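Local coordinates for protein cryptochrome DASH, chloroplastic/mitochondrial (Arabidopsis thaliana, PDB 2VTB) that repairs cyclobutane pyrimidine dimers in single-stranded DNA as an FAD-dependent photolyase and may also act as a photoreceptor, at residues 25-30 with 209-214; 118-123 with 224-229. All coordinates share one frame; numbering follows the deposited sequence.

Interaction 1: residues 25-30 with 209-214; sequences ERYALP and RSSTRI
Arg213 reaches over the last turn of helix 13-27 and lies along the backbone of Tyr27 and Leu29. Its CB rests 3.4 Å from Tyr27 O and 3.6 Å from Leu29 CA. Bends at chi2 and chi3 then fold the chain back past that carbonyl toward the phenol ring. There CD1 of Tyr27 lies over one face of the guanidinium, near its rim, while NH1 of Arg213 sits 3.7 Å from CD1 at the edge of the ring. The two planes are 53° apart, so this is an oblique meeting and not a flat stack. Two residues on from Tyr27, Leu29 packs its CB against the carbonyl of Ile214, 3.5 Å from Ile214 C. Its backbone N gives an almost straight bond to Ile214 O (3.0 Å, 176° at the hydrogen). A water accepts from Ile214 N at 3.0 Å and probably links it to Tyr27 O, though that second distance is doubtfully short. In the next shell Glu306 of helix 300-313 takes both the phenol OH of Tyr27 and a salt bridge from Arg26, and Phe302 meets the Tyr27 ring edge-to-face. The contact thus joins the C-terminal end of helix 13-27 to the connection after helix 195-205, with helix 300-313 beside Tyr27 and Ser211 and helix 57-64 against Leu29 and Ile214.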
ATOM      1  N   GLU A  25     -25.217   9.365 -25.595  1.00 49.66           N
ATOM      2  CA  GLU A  25     -25.760  10.722 -25.750  1.00 50.67           C
ATOM      3  C   GLU A  25     -26.204  11.307 -24.407  1.00 50.55           C
ATOM      4  O   GLU A  25     -25.920  12.463 -24.112  1.00 50.65           O
ATOM      5  CB  GLU A  25     -26.924  10.742 -26.756  1.00 50.77           C
ATOM      6  CG  GLU A  25     -26.475  10.666 -28.225  1.00 52.45           C
ATOM      7  CD  GLU A  25     -27.634  10.740 -29.233  1.00 53.32           C
ATOM      8  OE1 GLU A  25     -27.398  10.437 -30.429  1.00 56.25           O
ATOM      9  OE2 GLU A  25     -28.771  11.094 -28.835  1.00 56.31           O
ATOM     10  N   ARG A  26     -26.880  10.504 -23.588  1.00 50.97           N
ATOM     11  CA  ARG A  26     -27.321  10.947 -22.257  1.00 51.49           C
ATOM     12  C   ARG A  26     -26.150  11.410 -21.368  1.00 51.33           C
ATOM     13  O   ARG A  26     -26.266  12.418 -20.668  1.00 51.24           O
ATOM     14  CB  ARG A  26     -28.161   9.844 -21.578  1.00 51.72           C
ATOM     15  CG  ARG A  26     -28.308   9.964 -20.052  1.00 52.83           C
ATOM     16  CD  ARG A  26     -29.410   9.082 -19.451  1.00 52.92           C
ATOM     17  NE  ARG A  26     -30.132   8.274 -20.439  1.00 55.19           N
ATOM     18  CZ  ARG A  26     -30.025   6.949 -20.607  1.00 56.92           C
ATOM     19  NH1 ARG A  26     -29.212   6.208 -19.848  1.00 57.18           N
ATOM     20  NH2 ARG A  26     -30.752   6.352 -21.555  1.00 56.53           N
ATOM     21  N   TYR A  27     -25.021  10.704 -21.421  1.00 51.26           N
ATOM     22  CA  TYR A  27     -23.863  11.028 -20.570  1.00 51.47           C
ATOM     23  C   TYR A  27     -22.755  11.844 -21.264  1.00 51.82           C
ATOM     24  O   TYR A  27     -21.712  12.082 -20.668  1.00 51.63           O
ATOM     25  CB  TYR A  27     -23.283   9.738 -19.951  1.00 51.41           C
ATOM     26  CG  TYR A  27     -24.209   9.117 -18.924  1.00 51.31           C
ATOM     27  CD1 TYR A  27     -24.157   9.500 -17.585  1.00 51.74           C
ATOM     28  CD2 TYR A  27     -25.155   8.169 -19.292  1.00 51.16           C
ATOM     29  CE1 TYR A  27     -25.008   8.938 -16.637  1.00 51.03           C
ATOM     30  CE2 TYR A  27     -26.017   7.610 -18.358  1.00 50.99           C
ATOM     31  CZ  TYR A  27     -25.935   7.999 -17.028  1.00 51.95           C
ATOM     32  OH  TYR A  27     -26.795   7.458 -16.094  1.00 52.17           O
ATOM     33  N   ALA A  28     -22.977  12.294 -22.499  1.00 52.59           N
ATOM     34  CA  ALA A  28     -21.927  12.996 -23.258  1.00 53.31           C
ATOM     35  C   ALA A  28     -21.579  14.368 -22.676  1.00 54.37           C
ATOM     36  O   ALA A  28     -22.452  15.093 -22.195  1.00 54.08           O
ATOM     37  CB  ALA A  28     -22.331  13.149 -24.719  1.00 53.36           C
ATOM     38  N   LEU A  29     -20.294  14.710 -22.729  1.00 55.63           N
ATOM     39  CA  LEU A  29     -19.821  16.031 -22.326  1.00 56.88           C
ATOM     40  C   LEU A  29     -20.318  17.002 -23.393  1.00 58.14           C
ATOM     41  O   LEU A  29     -19.912  16.895 -24.551  1.00 58.43           O
ATOM     42  CB  LEU A  29     -18.286  16.060 -22.247  1.00 56.82           C
ATOM     43  CG  LEU A  29     -17.602  17.179 -21.451  1.00 56.92           C
ATOM     44  CD1 LEU A  29     -16.112  17.229 -21.767  1.00 56.46           C
ATOM     45  CD2 LEU A  29     -18.225  18.514 -21.729  1.00 57.85           C
ATOM     46  N   PRO A  30     -21.199  17.946 -23.016  1.00 59.73           N
ATOM     47  CA  PRO A  30     -21.760  18.843 -24.023  1.00 60.90           C
ATOM     48  C   PRO A  30     -20.708  19.838 -24.491  1.00 62.19           C
ATOM     49  O   PRO A  30     -20.595  20.929 -23.924  1.00 62.59           O
ATOM     50  CB  PRO A  30     -22.902  19.540 -23.273  1.00 60.80           C
ATOM     51  CG  PRO A  30     -22.485  19.522 -21.856  1.00 60.28           C
ATOM     52  CD  PRO A  30     -21.695  18.258 -21.663  1.00 59.71           C
ATOM     53  N   ARG A 209     -19.235  10.126  -6.408  1.00 42.27           N
ATOM     54  CA  ARG A 209     -19.021  11.145  -7.429  1.00 42.45           C
ATOM     55  C   ARG A 209     -19.940  10.908  -8.628  1.00 42.79           C
ATOM     56  O   ARG A 209     -20.333   9.767  -8.903  1.00 42.65           O
ATOM     57  CB  ARG A 209     -17.571  11.139  -7.902  1.00 42.32           C
ATOM     58  CG  ARG A 209     -16.549  11.464  -6.828  1.00 42.29           C
ATOM     59  CD  ARG A 209     -15.145  11.390  -7.394  1.00 43.17           C
ATOM     60  NE  ARG A 209     -14.131  11.695  -6.390  1.00 43.87           N
ATOM     61  CZ  ARG A 209     -12.850  11.933  -6.662  1.00 44.66           C
ATOM     62  NH1 ARG A 209     -12.401  11.936  -7.913  1.00 45.82           N
ATOM     63  NH2 ARG A 209     -12.015  12.199  -5.676  1.00 44.73           N
ATOM     64  N   SER A 210     -20.277  11.985  -9.338  1.00 43.14           N
ATOM     65  CA  SER A 210     -20.966  11.881 -10.631  1.00 43.81           C
ATOM     66  C   SER A 210     -20.069  11.186 -11.641  1.00 43.71           C
ATOM     67  O   SER A 210     -18.849  11.239 -11.517  1.00 43.74           O
ATOM     68  CB  SER A 210     -21.318  13.260 -11.175  1.00 43.82           C
ATOM     69  OG  SER A 210     -22.296  13.879 -10.373  1.00 45.45           O
ATOM     70  N   SER A 211     -20.670  10.542 -12.641  1.00 43.86           N
ATOM     71  CA  SER A 211     -19.892   9.968 -13.738  1.00 44.13           C
ATOM     72  C   SER A 211     -19.150  11.074 -14.467  1.00 43.66           C
ATOM     73  O   SER A 211     -19.678  12.167 -14.642  1.00 43.38           O
ATOM     74  CB  SER A 211     -20.798   9.241 -14.739  1.00 44.15           C
ATOM     75  OG  SER A 211     -21.423   8.134 -14.133  1.00 46.54           O
ATOM     76  N   THR A 212     -17.929  10.787 -14.892  1.00 43.71           N
ATOM     77  CA  THR A 212     -17.177  11.702 -15.737  1.00 43.90           C
ATOM     78  C   THR A 212     -17.756  11.714 -17.157  1.00 44.06           C
ATOM     79  O   THR A 212     -17.941  10.657 -17.760  1.00 43.58           O
ATOM     80  CB  THR A 212     -15.690  11.289 -15.782  1.00 44.00           C
ATOM     81  OG1 THR A 212     -15.176  11.257 -14.443  1.00 45.03           O
ATOM     82  CG2 THR A 212     -14.873  12.264 -16.612  1.00 43.59           C
ATOM     83  N   ARG A 213     -18.032  12.904 -17.688  1.00 44.38           N
ATOM     84  CA  ARG A 213     -18.617  13.023 -19.028  1.00 45.07           C
ATOM     85  C   ARG A 213     -17.501  13.110 -20.049  1.00 44.64           C
ATOM     86  O   ARG A 213     -16.510  13.816 -19.844  1.00 44.49           O
ATOM     87  CB  ARG A 213     -19.533  14.246 -19.174  1.00 45.61           C
ATOM     88  CG  ARG A 213     -20.287  14.677 -17.923  1.00 48.82           C
ATOM     89  CD  ARG A 213     -21.104  13.583 -17.272  1.00 52.23           C
ATOM     90  NE  ARG A 213     -22.520  13.664 -17.627  1.00 55.28           N
ATOM     91  CZ  ARG A 213     -23.522  13.166 -16.896  1.00 55.42           C
ATOM     92  NH1 ARG A 213     -23.289  12.546 -15.736  1.00 56.39           N
ATOM     93  NH2 ARG A 213     -24.768  13.300 -17.324  1.00 54.57           N
ATOM     94  N   ILE A 214     -17.682  12.398 -21.155  1.00 44.39           N
ATOM     95  CA  ILE A 214     -16.666  12.262 -22.190  1.00 44.30           C
ATOM     96  C   ILE A 214     -17.185  12.929 -23.468  1.00 44.35           C
ATOM     97  O   ILE A 214     -18.338  12.723 -23.850  1.00 44.32           O
ATOM     98  CB  ILE A 214     -16.374  10.764 -22.487  1.00 44.14           C
ATOM     99  CG1 ILE A 214     -16.033   9.991 -21.198  1.00 44.20           C
ATOM    100  CG2 ILE A 214     -15.258  10.618 -23.514  1.00 43.95           C
ATOM    101  CD1 ILE A 214     -14.759  10.439 -20.486  1.00 43.65           C
TER
HETATM  102  O   HOH W   1     -19.939  10.366 -21.270  1.00 55.73           O

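Interaction 2: residues 118-123 with 224-229; sequences LIRSGK and VDDWGD
The guanidinium of Arg120 turns its NH1-NH2 end toward the backbone carbonyl of Asp226, and both nitrogens bond to that one oxygen. NH2 is the nearer, 3.0 Å from Asp226 O, with NH1 at 3.2 Å; the oxygen lies close to the guanidinium plane. NH1 also bonds to Ile119 O in its own strand, which helps fix the rotation of the group. The side chain leaves the strand away from 224-229 and is brought back by a bend at chi2 (-71°), so that its flat end passes beside Leu118, whose CG lies over one face near the rim. The Asp226 carboxylate is turned elsewhere: OD1 takes Gly228 N in an Asx turn, and OD2 stands well out of the guanidinium plane, where no N-H of Arg120 points at it, so any attraction is probably through charge alone. Leu118 sets CD1 against two carbonyl oxygens, 3.3 Å from Asp226 O and 3.4 Å from Trp227 O, and also touches Val224 CG1. The indole of Trp227 presents its CE3 edge to the strand backbone, with Leu118 N in its plane and Leu118 CB 3.9 Å from CE3; Val224 CB lies over one indole face, near its rim. Ile119 N bonds nearly straight to Trp227 O (2.9 Å), and a water joins Ile119 O to Asp229 O. Strand 118-121 is an outermost strand of the five-stranded parallel sheet in the alpha/beta domain. Its other edge pairs with strand 68-75, so the loop 224-229 lines the remaining edge, between Arg107 of helix 93-111 and helix 124-135.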
ATOM      1  N   LEU A 118      -5.087   0.495 -30.855  1.00 40.47           N
ATOM      2  CA  LEU A 118      -3.920  -0.277 -31.285  1.00 41.18           C
ATOM      3  C   LEU A 118      -3.807  -1.544 -30.443  1.00 41.14           C
ATOM      4  O   LEU A 118      -3.713  -1.469 -29.221  1.00 41.09           O
ATOM      5  CB  LEU A 118      -2.633   0.539 -31.138  1.00 41.19           C
ATOM      6  CG  LEU A 118      -1.347  -0.187 -31.565  1.00 42.19           C
ATOM      7  CD1 LEU A 118      -1.352  -0.390 -33.061  1.00 44.55           C
ATOM      8  CD2 LEU A 118      -0.109   0.588 -31.143  1.00 42.51           C
ATOM      9  N   ILE A 119      -3.815  -2.704 -31.097  1.00 41.06           N
ATOM     10  CA  ILE A 119      -3.705  -3.980 -30.402  1.00 41.28           C
ATOM     11  C   ILE A 119      -2.369  -4.642 -30.743  1.00 41.70           C
ATOM     12  O   ILE A 119      -2.017  -4.762 -31.920  1.00 41.51           O
ATOM     13  CB  ILE A 119      -4.857  -4.925 -30.772  1.00 41.05           C
ATOM     14  CG1 ILE A 119      -6.206  -4.271 -30.462  1.00 41.17           C
ATOM     15  CG2 ILE A 119      -4.729  -6.252 -30.009  1.00 41.84           C
ATOM     16  CD1 ILE A 119      -7.408  -5.100 -30.899  1.00 41.39           C
ATOM     17  N   ARG A 120      -1.637  -5.061 -29.712  1.00 41.77           N
ATOM     18  CA  ARG A 120      -0.374  -5.790 -29.876  1.00 42.46           C
ATOM     19  C   ARG A 120      -0.323  -6.964 -28.897  1.00 42.38           C
ATOM     20  O   ARG A 120      -0.852  -6.871 -27.787  1.00 42.55           O
ATOM     21  CB  ARG A 120       0.821  -4.864 -29.608  1.00 42.52           C
ATOM     22  CG  ARG A 120       1.036  -3.771 -30.640  1.00 44.51           C
ATOM     23  CD  ARG A 120       1.543  -4.356 -31.961  1.00 46.67           C
ATOM     24  NE  ARG A 120       1.925  -3.329 -32.932  1.00 47.86           N
ATOM     25  CZ  ARG A 120       1.127  -2.827 -33.876  1.00 48.87           C
ATOM     26  NH1 ARG A 120      -0.135  -3.231 -34.001  1.00 49.91           N
ATOM     27  NH2 ARG A 120       1.600  -1.903 -34.701  1.00 48.66           N
ATOM     28  N   SER A 121       0.286  -8.073 -29.313  1.00 42.37           N
ATOM     29  CA  SER A 121       0.566  -9.184 -28.403  1.00 42.29           C
ATOM     30  C   SER A 121       1.980  -9.021 -27.865  1.00 41.94           C
ATOM     31  O   SER A 121       2.924  -8.875 -28.635  1.00 41.89           O
ATOM     32  CB  SER A 121       0.439 -10.530 -29.113  1.00 42.63           C
ATOM     33  OG  SER A 121      -0.906 -10.798 -29.451  1.00 44.10           O
ATOM     34  N   GLY A 122       2.124  -9.053 -26.543  1.00 41.55           N
ATOM     35  CA  GLY A 122       3.436  -8.917 -25.903  1.00 41.34           C
ATOM     36  C   GLY A 122       3.311  -8.366 -24.495  1.00 41.27           C
ATOM     37  O   GLY A 122       2.209  -8.088 -24.022  1.00 40.96           O
ATOM     38  N   LYS A 123       4.448  -8.202 -23.826  1.00 41.24           N
ATOM     39  CA  LYS A 123       4.484  -7.629 -22.482  1.00 41.14           C
ATOM     40  C   LYS A 123       4.420  -6.104 -22.552  1.00 40.72           C
ATOM     41  O   LYS A 123       5.198  -5.490 -23.294  1.00 40.26           O
ATOM     42  CB  LYS A 123       5.755  -8.073 -21.758  1.00 41.21           C
ATOM     43  CG  LYS A 123       5.856  -9.581 -21.572  1.00 42.40           C
ATOM     44  CD  LYS A 123       7.213  -9.991 -21.013  1.00 44.28           C
ATOM     45  CE  LYS A 123       7.247 -11.477 -20.669  1.00 45.89           C
ATOM     46  NZ  LYS A 123       8.637 -12.010 -20.642  1.00 47.58           N
ATOM     47  N   VAL A 224      -0.839   5.763 -37.998  1.00 46.17           N
ATOM     48  CA  VAL A 224      -0.457   4.394 -37.631  1.00 46.38           C
ATOM     49  C   VAL A 224      -0.590   3.468 -38.839  1.00 46.95           C
ATOM     50  O   VAL A 224      -1.654   3.388 -39.456  1.00 46.97           O
ATOM     51  CB  VAL A 224      -1.338   3.850 -36.475  1.00 46.25           C
ATOM     52  CG1 VAL A 224      -1.005   2.395 -36.172  1.00 45.76           C
ATOM     53  CG2 VAL A 224      -1.180   4.707 -35.219  1.00 46.37           C
ATOM     54  N   ASP A 225       0.492   2.762 -39.158  1.00 47.77           N
ATOM     55  CA  ASP A 225       0.545   1.897 -40.340  1.00 48.33           C
ATOM     56  C   ASP A 225      -0.243   0.600 -40.159  1.00 47.95           C
ATOM     57  O   ASP A 225      -0.860   0.111 -41.107  1.00 48.11           O
ATOM     58  CB  ASP A 225       2.003   1.575 -40.698  1.00 48.98           C
ATOM     59  CG  ASP A 225       2.760   2.781 -41.251  1.00 51.42           C
ATOM     60  OD1 ASP A 225       2.126   3.666 -41.878  1.00 54.69           O
ATOM     61  OD2 ASP A 225       3.998   2.839 -41.067  1.00 54.33           O
ATOM     62  N   ASP A 226      -0.213   0.047 -38.948  1.00 47.58           N
ATOM     63  CA  ASP A 226      -0.906  -1.200 -38.627  1.00 47.33           C
ATOM     64  C   ASP A 226      -1.552  -1.112 -37.240  1.00 46.84           C
ATOM     65  O   ASP A 226      -0.852  -1.087 -36.224  1.00 46.49           O
ATOM     66  CB  ASP A 226       0.090  -2.364 -38.667  1.00 47.67           C
ATOM     67  CG  ASP A 226      -0.560  -3.718 -38.404  1.00 48.57           C
ATOM     68  OD1 ASP A 226      -1.806  -3.820 -38.346  1.00 48.97           O
ATOM     69  OD2 ASP A 226       0.197  -4.700 -38.268  1.00 51.53           O
ATOM     70  N   TRP A 227      -2.881  -1.071 -37.201  1.00 46.16           N
ATOM     71  CA  TRP A 227      -3.609  -1.001 -35.930  1.00 45.86           C
ATOM     72  C   TRP A 227      -3.679  -2.354 -35.222  1.00 46.13           C
ATOM     73  O   TRP A 227      -3.968  -2.415 -34.028  1.00 45.48           O
ATOM     74  CB  TRP A 227      -5.007  -0.404 -36.137  1.00 45.41           C
ATOM     75  CG  TRP A 227      -4.958   1.080 -36.347  1.00 44.91           C
ATOM     76  CD1 TRP A 227      -4.962   1.741 -37.544  1.00 44.79           C
ATOM     77  CD2 TRP A 227      -4.871   2.088 -35.331  1.00 44.68           C
ATOM     78  NE1 TRP A 227      -4.892   3.098 -37.334  1.00 44.76           N
ATOM     79  CE2 TRP A 227      -4.833   3.338 -35.986  1.00 44.03           C
ATOM     80  CE3 TRP A 227      -4.823   2.055 -33.930  1.00 44.36           C
ATOM     81  CZ2 TRP A 227      -4.757   4.543 -35.291  1.00 44.36           C
ATOM     82  CZ3 TRP A 227      -4.740   3.251 -33.235  1.00 44.39           C
ATOM     83  CH2 TRP A 227      -4.711   4.482 -33.918  1.00 44.71           C
ATOM     84  N   GLY A 228      -3.403  -3.426 -35.961  1.00 46.89           N
ATOM     85  CA  GLY A 228      -3.267  -4.769 -35.393  1.00 47.84           C
ATOM     86  C   GLY A 228      -4.575  -5.521 -35.416  1.00 48.82           C
ATOM     87  O   GLY A 228      -5.637  -4.917 -35.323  1.00 48.64           O
ATOM     88  N   ASP A 229      -4.507  -6.843 -35.553  1.00 50.18           N
ATOM     89  CA  ASP A 229      -5.712  -7.672 -35.526  1.00 51.38           C
ATOM     90  C   ASP A 229      -6.109  -7.971 -34.091  1.00 51.95           C
ATOM     91  O   ASP A 229      -5.280  -7.914 -33.175  1.00 51.99           O
ATOM     92  CB  ASP A 229      -5.498  -9.000 -36.258  1.00 51.83           C
ATOM     93  CG  ASP A 229      -5.349  -8.835 -37.761  1.00 53.37           C
ATOM     94  OD1 ASP A 229      -5.897  -7.858 -38.326  1.00 54.50           O
ATOM     95  OD2 ASP A 229      -4.697  -9.710 -38.379  1.00 55.33           O
TER
HETATM   96  O   HOH W   2      -2.606  -7.616 -32.725  1.00 50.59           O

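How the interactions relate
Both contacts use the long connection between helix 195-205 and strand 247-249, yet they lie about 29 Å apart between centres and do not touch. Interaction 1 takes the early part of that connection to the end of an N-terminal helix, near helix 300-313; interaction 2 lays a later part along the sheet edge, away from the annotated sites. Both are partly buried and of similar size, with one direct backbone bond each. Their arginines differ: in 25-30 with 209-214 the guanidinium lies against an aromatic ring, without a hydrogen bond across the segments, whereas in 118-123 with 224-229 it grips a carbonyl with two nitrogens.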